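Local atomic coordinates of SloR (Streptococcus mutans, PDB entry 5CVI), a protein that probably acts as a manganese-responsive, dimeric DNA-binding transcription regulator of the DtxR/MntR family. Residues P3-Y8 and V42-L47; E48-K53 and T62-I67; K156-N161 and S208-E213. One frame throughout, in Å; residues are numbered along the deposited sequence.

Contact 1 (P3-Y8 and V42-L47). With ZN (zinc ion), chain H.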
loop_
_atom_site.group_PDB
_atom_site.type_symbol
_atom_site.label_atom_id
_atom_site.label_comp_id
_atom_site.label_asym_id
_atom_site.label_seq_id
_atom_site.Cartn_x
_atom_site.Cartn_y
_atom_site.Cartn_z
ATOM N N PRO B 3 6.106 -10.164 9.431
ATOM C CA PRO B 3 4.908 -9.879 10.230
ATOM C C PRO B 3 5.292 -9.198 11.536
ATOM O O PRO B 3 6.190 -9.685 12.222
ATOM C CB PRO B 3 4.339 -11.275 10.523
ATOM C CG PRO B 3 4.986 -12.189 9.534
ATOM C CD PRO B 3 6.339 -11.609 9.279
ATOM N N ASN B 4 4.636 -8.093 11.877
ATOM C CA ASN B 4 4.934 -7.417 13.134
ATOM C C ASN B 4 4.180 -8.047 14.303
ATOM O O ASN B 4 3.406 -8.984 14.117
ATOM C CB ASN B 4 4.642 -5.916 13.050
ATOM C CG ASN B 4 3.176 -5.595 13.245
ATOM O OD1 ASN B 4 2.306 -6.258 12.684
ATOM N ND2 ASN B 4 2.893 -4.580 14.054
ATOM N N LYS B 5 4.414 -7.524 15.501
ATOM C CA LYS B 5 3.805 -8.049 16.719
ATOM C C LYS B 5 2.280 -8.141 16.659
ATOM O O LYS B 5 1.686 -9.047 17.238
ATOM C CB LYS B 5 4.232 -7.203 17.926
ATOM C CG LYS B 5 4.197 -5.707 17.666
ATOM C CD LYS B 5 4.652 -4.903 18.875
ATOM C CE LYS B 5 5.074 -3.498 18.472
ATOM N NZ LYS B 5 4.063 -2.820 17.608
ATOM N N GLU B 6 1.656 -7.203 15.954
ATOM C CA GLU B 6 0.199 -7.072 15.963
ATOM C C GLU B 6 -0.540 -8.298 15.415
ATOM O O GLU B 6 -1.664 -8.592 15.829
ATOM C CB GLU B 6 -0.224 -5.797 15.220
ATOM C CG GLU B 6 0.300 -4.517 15.858
ATOM C CD GLU B 6 -0.101 -3.264 15.098
ATOM O OE1 GLU B 6 -0.760 -3.387 14.044
ATOM O OE2 GLU B 6 0.246 -2.154 15.558
ATOM N N ASP B 7 0.100 -9.016 14.498
ATOM C CA ASP B 7 -0.509 -10.186 13.871
ATOM C C ASP B 7 -0.803 -11.301 14.870
ATOM O O ASP B 7 -1.624 -12.180 14.614
ATOM C CB ASP B 7 0.376 -10.708 12.741
ATOM C CG ASP B 7 0.490 -9.726 11.599
ATOM O OD1 ASP B 7 -0.451 -8.928 11.416
ATOM O OD2 ASP B 7 1.519 -9.746 10.891
ATOM N N TYR B 8 -0.125 -11.254 16.011
ATOM C CA TYR B 8 -0.381 -12.191 17.095
ATOM C C TYR B 8 -1.798 -11.987 17.625
ATOM O O TYR B 8 -2.458 -12.935 18.044
ATOM C CB TYR B 8 0.652 -11.998 18.209
ATOM C CG TYR B 8 0.526 -12.968 19.360
ATOM C CD1 TYR B 8 1.064 -14.246 19.282
ATOM C CD2 TYR B 8 -0.119 -12.600 20.533
ATOM C CE1 TYR B 8 0.955 -15.135 20.338
ATOM C CE2 TYR B 8 -0.233 -13.480 21.592
ATOM C CZ TYR B 8 0.305 -14.746 21.491
ATOM O OH TYR B 8 0.194 -15.623 22.546
ATOM N N VAL B 42 5.046 -10.952 21.877
ATOM C CA VAL B 42 4.126 -11.007 23.007
ATOM C C VAL B 42 4.630 -10.131 24.151
ATOM O O VAL B 42 3.840 -9.533 24.884
ATOM C CB VAL B 42 3.924 -12.449 23.507
ATOM C CG1 VAL B 42 3.015 -12.471 24.725
ATOM C CG2 VAL B 42 3.354 -13.317 22.399
ATOM N N LYS B 43 5.950 -10.059 24.290
ATOM C CA LYS B 43 6.579 -9.197 25.284
ATOM C C LYS B 43 6.200 -7.740 25.034
ATOM O O LYS B 43 5.835 -7.014 25.958
ATOM C CB LYS B 43 8.098 -9.371 25.241
ATOM C CG LYS B 43 8.878 -8.584 26.287
ATOM C CD LYS B 43 10.379 -8.809 26.104
ATOM C CE LYS B 43 11.201 -8.198 27.228
ATOM N NZ LYS B 43 12.640 -8.575 27.104
ATOM N N LYS B 44 6.282 -7.322 23.774
ATOM C CA LYS B 44 5.924 -5.961 23.393
ATOM C C LYS B 44 4.426 -5.710 23.564
ATOM O O LYS B 44 4.013 -4.637 23.997
ATOM C CB LYS B 44 6.349 -5.676 21.948
ATOM C CG LYS B 44 7.860 -5.640 21.733
ATOM C CD LYS B 44 8.209 -5.351 20.277
ATOM C CE LYS B 44 9.693 -5.049 20.100
ATOM N NZ LYS B 44 10.562 -6.165 20.565
ATOM N N LEU B 45 3.618 -6.709 23.224
ATOM C CA LEU B 45 2.165 -6.590 23.307
ATOM C C LEU B 45 1.681 -6.429 24.748
ATOM O O LEU B 45 0.675 -5.767 25.004
ATOM C CB LEU B 45 1.492 -7.790 22.633
ATOM C CG LEU B 45 1.822 -7.959 21.147
ATOM C CD1 LEU B 45 1.274 -9.268 20.600
ATOM C CD2 LEU B 45 1.291 -6.782 20.341
ATOM N N LEU B 46 2.401 -7.036 25.686
ATOM C CA LEU B 46 2.071 -6.914 27.103
ATOM C C LEU B 46 2.335 -5.499 27.615
ATOM O O LEU B 46 1.549 -4.952 28.391
ATOM C CB LEU B 46 2.861 -7.932 27.928
ATOM C CG LEU B 46 2.554 -9.406 27.659
ATOM C CD1 LEU B 46 3.538 -10.308 28.385
ATOM C CD2 LEU B 46 1.129 -9.733 28.072
ATOM N N LEU B 47 3.445 -4.915 27.170
ATOM C CA LEU B 47 3.842 -3.574 27.582
ATOM C C LEU B 47 2.898 -2.518 27.024
ATOM O O LEU B 47 2.624 -1.501 27.669
ATOM C CB LEU B 47 5.264 -3.281 27.113
ATOM C CG LEU B 47 6.348 -4.231 27.621
ATOM C CD1 LEU B 47 7.694 -3.907 26.978
ATOM C CD2 LEU B 47 6.446 -4.164 29.140
HETATM ZN ZN ZN H . -0.524 -7.682 9.848
#
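The ring of Y8 is carried out toward V42 and L45 by a first torsion that sets CG anti to the backbone N (chi1 -177°), and V42 meets it with CG2, the branch placed anti to its own carbonyl carbon. V42 CG2 sits over one face of the ring, 3.6 Å from the Y8 ring centroid and 15° off the normal, a CH-pi contact displaced toward the rim; its nearest ring atom is Y8 CZ. The same ring is approached obliquely by L45, with L45 CD1 3.6 Å from Y8 CD2. One turn of helix 35-47 therefore grips the tyrosine with two methyl groups, and its hydroxyl is tied down by a hydrogen bond from Y8 OH to N24 OD1.

L45 also reaches the type I turn N4-D7. L45 CD1 comes within 3.4 Å of K5 O. L45 CD2 packs at 3.8 Å against K5 CB. K5 O already accepts a backbone hydrogen bond from Y8 N, at 3.1 Å. Beyond CB, the aliphatic part of K5 crosses K44 at about a right angle, with K5 CD 3.6 Å from K44 CB. This lysine pair meets through methylenes. The ammonium of K5 has a long, weak ion pair with E48, and that of K44 a similarly weak one with E40.

D7 turns away from this apolar seam, and D7 OD1 binds a zinc ion at 2.0 Å; E99, E102 and H103 supply the other protein ligands. The turn N4-D7 ends on this metal ligand, and the next residue, Y8, packs on helix 35-47. That helix holds the position of the DNA-recognition helix in the winged helix-turn-helix domain of the DtxR family.

Contact 2 (E48-K53 and T62-I67)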
loop_
_atom_site.group_PDB
_atom_site.type_symbol
_atom_site.label_atom_id
_atom_site.label_comp_id
_atom_site.label_asym_id
_atom_site.label_seq_id
_atom_site.Cartn_x
_atom_site.Cartn_y
_atom_site.Cartn_z
ATOM N N GLU B 48 2.403 -2.765 25.816
ATOM C CA GLU B 48 1.537 -1.813 25.134
ATOM C C GLU B 48 0.064 -2.101 25.415
ATOM O O GLU B 48 -0.825 -1.552 24.765
ATOM C CB GLU B 48 1.850 -1.793 23.635
ATOM C CG GLU B 48 3.246 -1.243 23.341
ATOM C CD GLU B 48 3.789 -1.643 21.979
ATOM O OE1 GLU B 48 2.985 -1.910 21.061
ATOM O OE2 GLU B 48 5.030 -1.692 21.831
ATOM N N ASP B 49 -0.179 -2.967 26.394
ATOM C CA ASP B 49 -1.527 -3.209 26.905
ATOM C C ASP B 49 -2.469 -3.763 25.842
ATOM O O ASP B 49 -3.637 -3.384 25.779
ATOM C CB ASP B 49 -2.109 -1.918 27.486
ATOM C CG ASP B 49 -1.219 -1.303 28.547
ATOM O OD1 ASP B 49 -0.613 -2.067 29.328
ATOM O OD2 ASP B 49 -1.118 -0.058 28.593
ATOM N N LEU B 50 -1.955 -4.663 25.011
ATOM C CA LEU B 50 -2.756 -5.256 23.948
ATOM C C LEU B 50 -3.209 -6.668 24.315
ATOM O O LEU B 50 -4.202 -7.169 23.792
ATOM C CB LEU B 50 -1.983 -5.251 22.629
ATOM C CG LEU B 50 -1.700 -3.866 22.043
ATOM C CD1 LEU B 50 -0.792 -3.967 20.827
ATOM C CD2 LEU B 50 -3.003 -3.167 21.682
ATOM N N VAL B 51 -2.473 -7.301 25.223
ATOM C CA VAL B 51 -2.829 -8.627 25.714
ATOM C C VAL B 51 -2.486 -8.764 27.191
ATOM O O VAL B 51 -1.740 -7.954 27.745
ATOM C CB VAL B 51 -2.107 -9.745 24.930
ATOM C CG1 VAL B 51 -2.508 -9.714 23.466
ATOM C CG2 VAL B 51 -0.600 -9.617 25.084
ATOM N N LEU B 52 -3.036 -9.794 27.825
ATOM C CA LEU B 52 -2.735 -10.083 29.222
ATOM C C LEU B 52 -2.526 -11.578 29.417
ATOM O O LEU B 52 -3.160 -12.395 28.745
ATOM C CB LEU B 52 -3.848 -9.564 30.135
ATOM C CG LEU B 52 -5.278 -10.002 29.809
ATOM C CD1 LEU B 52 -5.558 -11.399 30.339
ATOM C CD2 LEU B 52 -6.283 -9.005 30.363
ATOM N N LYS B 53 -1.630 -11.930 30.332
ATOM C CA LYS B 53 -1.354 -13.328 30.634
ATOM C C LYS B 53 -2.300 -13.835 31.714
ATOM O O LYS B 53 -2.098 -13.570 32.899
ATOM C CB LYS B 53 0.099 -13.506 31.080
ATOM C CG LYS B 53 0.470 -14.934 31.453
ATOM C CD LYS B 53 0.328 -15.870 30.263
ATOM C CE LYS B 53 0.542 -17.319 30.673
ATOM N NZ LYS B 53 1.876 -17.541 31.295
ATOM N N THR B 62 -6.923 -7.740 25.499
ATOM C CA THR B 62 -7.541 -6.631 26.209
ATOM C C THR B 62 -8.532 -5.988 25.249
ATOM O O THR B 62 -8.529 -6.301 24.057
ATOM C CB THR B 62 -6.503 -5.577 26.610
ATOM O OG1 THR B 62 -5.931 -4.997 25.430
ATOM C CG2 THR B 62 -5.402 -6.205 27.448
ATOM N N LYS B 63 -9.374 -5.093 25.757
ATOM C CA LYS B 63 -10.336 -4.398 24.908
ATOM C C LYS B 63 -9.620 -3.613 23.806
ATOM O O LYS B 63 -10.106 -3.522 22.678
ATOM C CB LYS B 63 -11.224 -3.464 25.734
ATOM C CG LYS B 63 -12.391 -2.872 24.955
ATOM C CD LYS B 63 -13.245 -3.972 24.340
ATOM C CE LYS B 63 -14.381 -3.410 23.500
ATOM N NZ LYS B 63 -15.203 -4.500 22.904
ATOM N N LYS B 64 -8.457 -3.063 24.141
ATOM C CA LYS B 64 -7.641 -2.336 23.176
ATOM C C LYS B 64 -7.178 -3.273 22.067
ATOM O O LYS B 64 -7.045 -2.866 20.912
ATOM C CB LYS B 64 -6.436 -1.699 23.873
ATOM C CG LYS B 64 -5.511 -0.917 22.955
ATOM C CD LYS B 64 -4.347 -0.311 23.733
ATOM C CE LYS B 64 -3.435 0.510 22.835
ATOM N NZ LYS B 64 -2.354 1.186 23.608
ATOM N N GLY B 65 -6.941 -4.530 22.430
ATOM C CA GLY B 65 -6.486 -5.536 21.487
ATOM C C GLY B 65 -7.589 -6.059 20.589
ATOM O O GLY B 65 -7.344 -6.406 19.435
ATOM N N GLN B 66 -8.807 -6.120 21.118
ATOM C CA GLN B 66 -9.963 -6.523 20.324
ATOM C C GLN B 66 -10.223 -5.487 19.233
ATOM O O GLN B 66 -10.457 -5.831 18.075
ATOM C CB GLN B 66 -11.204 -6.676 21.208
ATOM C CG GLN B 66 -11.043 -7.645 22.371
ATOM C CD GLN B 66 -12.272 -7.697 23.260
ATOM O OE1 GLN B 66 -13.333 -7.187 22.900
ATOM N NE2 GLN B 66 -12.132 -8.307 24.433
ATOM N N ILE B 67 -10.174 -4.215 19.613
ATOM C CA ILE B 67 -10.378 -3.120 18.671
ATOM C C ILE B 67 -9.325 -3.128 17.570
ATOM O O ILE B 67 -9.651 -3.006 16.389
ATOM C CB ILE B 67 -10.356 -1.749 19.377
ATOM C CG1 ILE B 67 -11.491 -1.660 20.400
ATOM C CG2 ILE B 67 -10.453 -0.628 18.362
ATOM C CD1 ILE B 67 -11.451 -0.411 21.246
#
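T62 packs tightly against the backbone of D49 and L50, whereas K64 lies along the more exposed side of the same chain. T62 OG1 donates to D49 O at 2.8 Å, tilted 34° from the carbonyl plane, and T62 OG1 also accepts from G65 N at 3.2 Å. One oxygen thus caps helix 63-85 at its N-cap and fastens that helix start to the preceding segment. Alongside it, T62 N donates to L50 O in a fairly straight bond (165°), approaching from above the carbonyl plane. G65, with no side chain, brings its CA to 3.6 Å from L50 O. The methyl CG2 of T62 rests near V51 N and more loosely against L52 CD2, 4.1 Å away.

Exposed K64 runs fully extended over the segment: K64 CG meets CD2 of the buried L50 at 3.6 Å, and K64 NZ ends in a weak bond to E48 O at 3.3 Å.

D49, with positive phi, is the C-prime residue of a Schellman motif ending helix 35-47, and its carbonyl, bound by T62, brings that helix end beside the start of the next. L50 and V51 reach L9 of helix 7-18 and L45 of helix 35-47, while L52 pairs with L60 across the hairpin of strands 51-54 and 60-61, the wing of this family's winged helix-turn-helix, which leads into the long helix 63-85.

Contact 3 (K156-N161 and S208-E213). With ZN (zinc ion), chain J.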
loop_
_atom_site.group_PDB
_atom_site.type_symbol
_atom_site.label_atom_id
_atom_site.label_comp_id
_atom_site.label_asym_id
_atom_site.label_seq_id
_atom_site.Cartn_x
_atom_site.Cartn_y
_atom_site.Cartn_z
ATOM N N LYS B 156 -19.327 -22.289 3.469
ATOM C CA LYS B 156 -19.504 -20.838 3.466
ATOM C C LYS B 156 -18.223 -20.057 3.773
ATOM O O LYS B 156 -18.031 -18.953 3.259
ATOM C CB LYS B 156 -20.612 -20.422 4.440
ATOM C CG LYS B 156 -21.965 -21.064 4.182
ATOM C CD LYS B 156 -22.413 -20.890 2.738
ATOM C CE LYS B 156 -22.638 -19.426 2.390
ATOM N NZ LYS B 156 -22.969 -19.253 0.943
ATOM N N ARG B 157 -17.356 -20.619 4.611
ATOM C CA ARG B 157 -16.152 -19.913 5.044
ATOM C C ARG B 157 -14.982 -20.839 5.379
ATOM O O ARG B 157 -15.172 -21.935 5.916
ATOM C CB ARG B 157 -16.463 -19.022 6.249
ATOM C CG ARG B 157 -15.234 -18.545 7.016
ATOM C CD ARG B 157 -15.636 -17.740 8.242
ATOM N NE ARG B 157 -14.504 -17.459 9.120
ATOM C CZ ARG B 157 -14.518 -17.643 10.436
ATOM N NH1 ARG B 157 -15.607 -18.114 11.026
ATOM N NH2 ARG B 157 -13.446 -17.357 11.162
ATOM N N VAL B 158 -13.774 -20.378 5.061
ATOM C CA VAL B 158 -12.547 -21.096 5.392
ATOM C C VAL B 158 -11.540 -20.127 5.995
ATOM O O VAL B 158 -11.678 -18.914 5.853
ATOM C CB VAL B 158 -11.915 -21.754 4.158
ATOM C CG1 VAL B 158 -12.881 -22.744 3.529
ATOM C CG2 VAL B 158 -11.509 -20.681 3.144
ATOM N N GLN B 159 -10.524 -20.665 6.661
ATOM C CA GLN B 159 -9.511 -19.824 7.288
ATOM C C GLN B 159 -8.495 -19.284 6.295
ATOM O O GLN B 159 -8.282 -19.852 5.221
ATOM C CB GLN B 159 -8.776 -20.579 8.395
ATOM C CG GLN B 159 -9.359 -20.379 9.774
ATOM C CD GLN B 159 -8.361 -20.701 10.864
ATOM O OE1 GLN B 159 -7.193 -20.987 10.585
ATOM N NE2 GLN B 159 -8.811 -20.657 12.113
ATOM N N ASP B 160 -7.865 -18.180 6.676
ATOM C CA ASP B 160 -6.754 -17.633 5.924
ATOM C C ASP B 160 -5.545 -18.513 6.183
ATOM O O ASP B 160 -4.755 -18.245 7.082
ATOM C CB ASP B 160 -6.467 -16.206 6.381
ATOM C CG ASP B 160 -5.571 -15.457 5.419
ATOM O OD1 ASP B 160 -4.763 -16.107 4.721
ATOM O OD2 ASP B 160 -5.679 -14.214 5.356
ATOM N N ASN B 161 -5.401 -19.569 5.396
ATOM C CA ASN B 161 -4.368 -20.556 5.660
ATOM C C ASN B 161 -3.832 -21.155 4.377
ATOM O O ASN B 161 -4.564 -21.819 3.647
ATOM C CB ASN B 161 -4.933 -21.655 6.560
ATOM C CG ASN B 161 -3.884 -22.644 6.997
ATOM O OD1 ASN B 161 -3.540 -23.571 6.260
ATOM N ND2 ASN B 161 -3.363 -22.453 8.203
ATOM N N SER B 208 -11.665 -28.500 11.337
ATOM C CA SER B 208 -11.710 -27.417 12.312
ATOM C C SER B 208 -11.402 -26.068 11.676
ATOM O O SER B 208 -11.643 -25.022 12.279
ATOM C CB SER B 208 -10.719 -27.688 13.443
ATOM O OG SER B 208 -9.400 -27.798 12.942
ATOM N N GLN B 209 -10.861 -26.101 10.462
ATOM C CA GLN B 209 -10.484 -24.888 9.745
ATOM C C GLN B 209 -11.518 -24.541 8.682
ATOM O O GLN B 209 -11.316 -23.641 7.869
ATOM C CB GLN B 209 -9.115 -25.061 9.088
ATOM C CG GLN B 209 -7.975 -25.281 10.065
ATOM C CD GLN B 209 -7.692 -24.059 10.913
ATOM O OE1 GLN B 209 -8.491 -23.689 11.774
ATOM N NE2 GLN B 209 -6.553 -23.419 10.667
ATOM N N ILE B 210 -12.629 -25.268 8.696
ATOM C CA ILE B 210 -13.689 -25.083 7.712
ATOM C C ILE B 210 -15.017 -24.763 8.392
ATOM O O ILE B 210 -15.312 -25.271 9.475
ATOM C CB ILE B 210 -13.855 -26.339 6.838
ATOM C CG1 ILE B 210 -12.667 -26.481 5.889
ATOM C CG2 ILE B 210 -15.152 -26.280 6.053
ATOM C CD1 ILE B 210 -12.768 -27.682 4.978
ATOM N N TYR B 211 -15.815 -23.918 7.751
ATOM C CA TYR B 211 -17.101 -23.517 8.305
ATOM C C TYR B 211 -18.234 -23.829 7.331
ATOM O O TYR B 211 -18.138 -23.540 6.137
ATOM C CB TYR B 211 -17.082 -22.030 8.666
ATOM C CG TYR B 211 -16.032 -21.663 9.694
ATOM C CD1 TYR B 211 -14.754 -21.275 9.308
ATOM C CD2 TYR B 211 -16.321 -21.699 11.051
ATOM C CE1 TYR B 211 -13.792 -20.936 10.247
ATOM C CE2 TYR B 211 -15.368 -21.359 11.998
ATOM C CZ TYR B 211 -14.106 -20.980 11.591
ATOM O OH TYR B 211 -13.160 -20.646 12.534
ATOM N N ILE B 212 -19.308 -24.420 7.846
ATOM C CA ILE B 212 -20.414 -24.859 7.002
ATOM C C ILE B 212 -21.769 -24.354 7.496
ATOM O O ILE B 212 -21.880 -23.800 8.589
ATOM C CB ILE B 212 -20.453 -26.395 6.895
ATOM C CG1 ILE B 212 -20.436 -27.022 8.290
ATOM C CG2 ILE B 212 -19.280 -26.895 6.071
ATOM C CD1 ILE B 212 -20.436 -28.541 8.285
ATOM N N GLU B 213 -22.794 -24.548 6.673
ATOM C CA GLU B 213 -24.153 -24.150 7.017
ATOM C C GLU B 213 -25.132 -25.035 6.249
ATOM O O GLU B 213 -24.914 -25.330 5.074
ATOM C CB GLU B 213 -24.372 -22.667 6.698
ATOM C CG GLU B 213 -25.671 -22.086 7.243
ATOM C CD GLU B 213 -25.559 -20.603 7.570
ATOM O OE1 GLU B 213 -24.679 -20.238 8.379
ATOM O OE2 GLU B 213 -26.350 -19.804 7.021
HETATM ZN ZN ZN J . -4.213 -13.204 4.578
HETATM O O HOH W 1 -14.407 -18.183 14.122
HETATM O O HOH W 2 -4.932 -13.555 2.609
#
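The guanidinium of R157 lies flat on one face of the Y211 ring, the two planes 10° apart and their centres separated by 3.7 Å. R157 NH1 sits above the middle of the ring, nearest to Y211 CZ, while R157 CZ lies 26° off the ring normal, a cation-pi contact. At the ring's edge, near its plane, are V158 N and Q159 CG; at the edge of the guanidinium, in its plane, a water accepts from R157 NH2 and lies 3.2 Å from Y211 OH. An extended arginine chain, with CG anti to the backbone N (chi1 164°), runs beside the tyrosine in the same direction and makes the stack possible. R157 NH1 is held further by Y140 O.

Beneath the stack, R157 and Y211 form an antiparallel hydrogen-bonded pair: Y211 N donates to R157 O at 2.8 Å. K156 and R157 both face Y211, a classic beta bulge, and Y211 O accepts from K156 N at 3.2 Å and, weakly, from R157 N. V158 and I210 follow as a non-hydrogen-bonded pair facing the other side of the sheet. At this end of the strand pair Q159 and Q209 cross obliquely, and Q159 N makes a weak bond to Q209 O.

Next along the chain, D160 OD2 binds a zinc ion at 1.9 Å, with H76, H95 and a water completing the site. The contact is thus an antiparallel strand pair with a bulge in the SH3-like FeoA domain, whose exit loop supplies a metal ligand to the helical part of the protein.

From the N terminus, contact 1 closes first, bringing helix 35-47 back against the start of helix 7-18 across 33 mostly helical residues. Contact 2 opens directly after it and closes a short hairpin loop, joining the end of helix 35-47 to the start of helix 63-85. The two adjoin, with centres about 10 Å apart, and L45 serves both through a probable hydrogen bond from L50 N to L45 O. Contact 3 closes much later, within the FeoA domain, its centre about 26 Å from either of the other centres. The three follow in series, neither nested nor crossed. H76 and H95 link D160 of contact 3 to the helical region through zinc.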